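Local coordinates for protein staphylococcus aureus CymR (Staphylococcus aureus, PDB 3T8R) that probably binds DNA as a dimeric Rrf2-type winged helix-turn-helix transcriptional regulator that senses oxidation through a thiol and governs stress resistance and the oxidative response, at residues G50-A55 and I83-G88; I77-I82 and D116-T121. One frame throughout, in Å; residues are numbered along the deposited sequence.

Contact 1 of 2, residues G50-A55 and I83-G88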
# COMPACT_ATOMS: atom_id res chain seq x y z
N GLY A 50 10.76 -19.20 12.75
CA GLY A 50 9.76 -20.17 13.15
C GLY A 50 8.75 -20.51 12.06
O GLY A 50 8.66 -21.66 11.64
N PRO A 51 7.99 -19.50 11.60
CA PRO A 51 6.96 -19.67 10.57
C PRO A 51 7.51 -20.13 9.22
O PRO A 51 6.88 -20.95 8.56
CB PRO A 51 6.34 -18.28 10.46
CG PRO A 51 6.58 -17.66 11.79
CD PRO A 51 7.91 -18.17 12.24
N LEU A 52 8.67 -19.62 8.82
CA LEU A 52 9.31 -20.04 7.57
C LEU A 52 9.71 -21.52 7.60
O LEU A 52 9.59 -22.25 6.61
CB LEU A 52 10.54 -19.17 7.29
CG LEU A 52 10.19 -17.72 6.97
CD1 LEU A 52 11.43 -16.84 7.03
CD2 LEU A 52 9.53 -17.62 5.61
N ARG A 53 10.18 -21.96 8.76
CA ARG A 53 10.57 -23.34 8.97
C ARG A 53 9.32 -24.23 8.94
O ARG A 53 9.30 -25.28 8.30
CB ARG A 53 11.28 -23.46 10.31
CG ARG A 53 12.08 -24.72 10.53
CD ARG A 53 12.89 -24.58 11.82
NE ARG A 53 12.01 -24.36 12.97
CZ ARG A 53 12.24 -23.50 13.95
NH1 ARG A 53 13.34 -22.75 13.95
NH2 ARG A 53 11.38 -23.39 14.95
N ASN A 54 8.28 -23.78 9.62
CA ASN A 54 7.03 -24.54 9.69
C ASN A 54 6.36 -24.71 8.34
O ASN A 54 5.70 -25.72 8.09
CB ASN A 54 6.08 -23.90 10.69
CG ASN A 54 6.54 -24.12 12.11
OD1 ASN A 54 7.39 -24.97 12.37
ND2 ASN A 54 5.99 -23.34 13.05
N ALA A 55 6.53 -23.73 7.46
CA ALA A 55 5.97 -23.79 6.12
C ALA A 55 6.84 -24.62 5.19
O ALA A 55 6.47 -24.85 4.04
CB ALA A 55 5.78 -22.38 5.55
N ILE A 83 5.61 -12.87 2.44
CA ILE A 83 4.87 -11.87 3.18
C ILE A 83 3.64 -12.49 3.83
O ILE A 83 3.36 -12.25 5.01
CB ILE A 83 4.44 -10.72 2.27
CG1 ILE A 83 5.67 -10.03 1.69
CG2 ILE A 83 3.59 -9.75 3.06
CD1 ILE A 83 6.58 -9.49 2.74
N ARG A 84 2.91 -13.29 3.07
CA ARG A 84 1.71 -13.94 3.58
C ARG A 84 1.97 -14.76 4.84
O ARG A 84 1.22 -14.67 5.81
CB ARG A 84 1.06 -14.80 2.49
CG ARG A 84 0.33 -13.97 1.42
CD ARG A 84 -0.50 -14.83 0.46
NE ARG A 84 0.30 -15.46 -0.59
CZ ARG A 84 0.65 -14.85 -1.73
NH1 ARG A 84 0.27 -13.60 -1.95
NH2 ARG A 84 1.37 -15.49 -2.63
N LEU A 85 3.05 -15.53 4.83
CA LEU A 85 3.37 -16.39 5.97
C LEU A 85 3.64 -15.59 7.23
O LEU A 85 3.27 -16.00 8.33
CB LEU A 85 4.59 -17.24 5.64
CG LEU A 85 4.31 -18.47 4.79
CD1 LEU A 85 5.61 -19.01 4.23
CD2 LEU A 85 3.59 -19.52 5.63
N LEU A 86 4.30 -14.45 7.08
CA LEU A 86 4.71 -13.68 8.24
C LEU A 86 3.70 -12.64 8.70
O LEU A 86 3.59 -12.37 9.90
CB LEU A 86 6.06 -13.03 7.98
CG LEU A 86 7.17 -14.08 7.82
CD1 LEU A 86 8.37 -13.53 7.10
CD2 LEU A 86 7.55 -14.67 9.18
N GLU A 87 2.95 -12.07 7.77
CA GLU A 87 2.08 -10.94 8.09
C GLU A 87 0.60 -11.28 8.04
O GLU A 87 -0.18 -10.81 8.87
CB GLU A 87 2.35 -9.76 7.16
CG GLU A 87 1.49 -9.75 5.91
CD GLU A 87 1.22 -8.36 5.38
OE1 GLU A 87 2.00 -7.44 5.71
OE2 GLU A 87 0.23 -8.18 4.64
N GLY A 88 0.21 -12.09 7.06
CA GLY A 88 -1.20 -12.39 6.85
C GLY A 88 -1.55 -12.49 5.38
O GLY A 88 -0.88 -11.90 4.53
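Ala-55 and Leu-85 make the tightest touch here: the alanine methyl sits in the fork of the leucine, with Ala-55 CB 3.6 Å from Leu-85 CD2 and just as near to CD1. Leu-85 sets out from its backbone toward 50-55, and a chi1 of -80°, with CG trans to the carbonyl carbon, carries both methyls to the alanine. The Leu-85 CD1 branch also comes within 4.4 Å of Leu-52 CD2, a looser approach. One residue further on, Leu-86 presents its CD2 methyl to the pyrrolidine ring of Pro-51. The two side chains cross at about a right angle, and the methyl lies 4.0 Å from Pro-51 CB and almost as close to CG. All of this is apolar packing, and no hydrogen bond spans the two segments. The helices belong to the winged helix-turn-helix domain of the Rrf2 family: 50-55 covers the last part of helix 42-54 and the residue after it, followed by the short strands 58-60 and 67-70 of the wing, while 83-88 lies on the C-terminal part of helix 79-87. Their axes approach to 9.5 Å and run at 128° to each other, and Pro-51 and Leu-85 are the closest CA pair. Helix 42-54 is kinked at Pro-51, whose ring nitrogen has no hydrogen to give to the preceding turn. Beneath the contact, buried Leu-52 also packs on Leu-16 and Met-17 of helix 8-21, joining the pair to a third helix, whereas Leu-85 lies at the exposed margin and reaches Leu-57.

Contact 2 of 2, residues I77-I82 and D116-T121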
# COMPACT_ATOMS: atom_id res chain seq x y z
N ILE A 77 9.54 -19.90 -4.90
CA ILE A 77 9.01 -19.11 -3.80
C ILE A 77 8.80 -17.67 -4.26
O ILE A 77 9.71 -17.09 -4.85
CB ILE A 77 9.98 -19.04 -2.61
CG1 ILE A 77 10.37 -20.45 -2.15
CG2 ILE A 77 9.38 -18.23 -1.46
CD1 ILE A 77 11.41 -20.45 -1.05
N SER A 78 7.63 -17.12 -3.99
CA SER A 78 7.36 -15.72 -4.34
C SER A 78 7.46 -14.80 -3.13
O SER A 78 7.34 -15.23 -1.98
CB SER A 78 5.98 -15.55 -5.00
OG SER A 78 4.96 -15.64 -4.02
N ALA A 79 7.72 -13.52 -3.38
CA ALA A 79 7.77 -12.54 -2.31
C ALA A 79 6.43 -12.55 -1.59
O ALA A 79 6.36 -12.41 -0.36
CB ALA A 79 8.07 -11.19 -2.87
N GLY A 80 5.37 -12.73 -2.36
CA GLY A 80 4.03 -12.77 -1.80
C GLY A 80 3.87 -13.91 -0.82
O GLY A 80 3.28 -13.73 0.26
N ASP A 81 4.39 -15.08 -1.19
CA ASP A 81 4.35 -16.26 -0.33
C ASP A 81 4.96 -15.91 1.03
O ASP A 81 4.41 -16.22 2.09
CB ASP A 81 5.14 -17.42 -0.97
CG ASP A 81 4.48 -17.99 -2.22
OD1 ASP A 81 3.23 -17.92 -2.32
OD2 ASP A 81 5.21 -18.52 -3.09
N ILE A 82 6.11 -15.24 0.98
CA ILE A 82 6.84 -14.93 2.20
C ILE A 82 6.09 -13.93 3.06
O ILE A 82 5.95 -14.10 4.27
CB ILE A 82 8.26 -14.43 1.86
CG1 ILE A 82 9.07 -15.58 1.27
CG2 ILE A 82 8.93 -13.90 3.12
CD1 ILE A 82 10.32 -15.17 0.48
N ASP A 116 -0.41 -8.52 -7.13
CA ASP A 116 0.17 -8.93 -8.41
C ASP A 116 1.69 -8.78 -8.47
O ASP A 116 2.39 -9.69 -8.91
CB ASP A 116 -0.48 -8.17 -9.57
CG ASP A 116 0.14 -8.52 -10.91
OD1 ASP A 116 -0.15 -9.62 -11.42
OD2 ASP A 116 0.90 -7.68 -11.46
N VAL A 117 2.20 -7.62 -8.05
CA VAL A 117 3.64 -7.41 -8.04
C VAL A 117 4.31 -8.46 -7.14
O VAL A 117 5.30 -9.08 -7.53
CB VAL A 117 4.02 -5.98 -7.57
CG1 VAL A 117 5.52 -5.85 -7.36
CG2 VAL A 117 3.55 -4.96 -8.59
N LEU A 118 3.77 -8.64 -5.96
CA LEU A 118 4.36 -9.55 -4.97
C LEU A 118 4.30 -11.00 -5.42
O LEU A 118 5.26 -11.75 -5.22
CB LEU A 118 3.65 -9.39 -3.63
CG LEU A 118 4.14 -8.21 -2.81
CD1 LEU A 118 3.32 -8.07 -1.54
CD2 LEU A 118 5.61 -8.43 -2.48
N ASP A 119 3.19 -11.40 -6.01
CA ASP A 119 3.00 -12.81 -6.41
C ASP A 119 3.82 -13.19 -7.62
O ASP A 119 4.17 -14.36 -7.79
CB ASP A 119 1.53 -13.11 -6.69
CG ASP A 119 0.71 -13.19 -5.45
OD1 ASP A 119 1.30 -13.15 -4.35
OD2 ASP A 119 -0.53 -13.31 -5.55
N ASN A 120 4.12 -12.22 -8.47
CA ASN A 120 4.85 -12.50 -9.70
C ASN A 120 6.33 -12.16 -9.57
O ASN A 120 7.05 -12.07 -10.57
CB ASN A 120 4.21 -11.77 -10.88
CG ASN A 120 2.77 -12.20 -11.12
OD1 ASN A 120 1.87 -11.36 -11.18
ND2 ASN A 120 2.55 -13.50 -11.25
N THR A 121 6.78 -11.97 -8.34
CA THR A 121 8.19 -11.75 -8.07
C THR A 121 8.73 -12.96 -7.32
O THR A 121 8.32 -13.21 -6.19
CB THR A 121 8.41 -10.49 -7.21
OG1 THR A 121 7.95 -9.34 -7.92
CG2 THR A 121 9.89 -10.31 -6.89
O HOH W 1 2.90 -16.35 -5.41
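Two backbone bonds join the first turn of helix 79-87 to the last turn of helix 101-119 and the residues just beyond it: Ala-79 N gives a nearly straight bond to Thr-121 O (2.9 Å), almost head-on to the carbonyl, while Gly-80 N reaches Leu-118 O at 3.0 Å from well above the carbonyl plane. At Gly-80 the backbones come very close, its CA only 4.5 Å from that of Leu-118; the same Gly-80 CA lies 3.8 Å from Asp-119 OD1 and 3.9 Å from Leu-118 CB. Beside it, the Ala-79 methyl meets Leu-118 CD2 at 3.7 Å. Ser-78 is the N-cap of helix 79-87 and forms a capping box with Asp-81: Asp-81 N donates to Ser-78 OG, and Ser-78 N returns a bond to Asp-81 OD2 from above the carboxylate plane. A chi1 of 75° brings Ser-78 OG back over its own main chain, where it caps the helix and meets a water 2.6 Å from OG, which gives a weak bond to Asp-119 O. Thr-121 OG1 turns back to Val-117 O (2.7 Å) and also bonds Arg-109 of the second subunit, whose Leu-106 packs on Ala-79. Asp-119 OD1 has its salt-bridge partner in Arg-84.

Both contacts use helix 79-87, but at different ends. Contact 2 takes its start and ties it by backbone bonds to the last turn of the long helix 101-119 and the residues just beyond; contact 1 takes its C-terminal part and lays leucines against helix 42-54. Contact 2 is buried and largely polar in its bonding, and it lies against the second subunit; contact 1 is wholly apolar, partly open at its margin and touched by no other chain of the assembly. Arg-84 of 83-88 ties the two contacts together. Helix 79-87 thus links the probable DNA-binding part to helix 101-119, which packs on the second subunit.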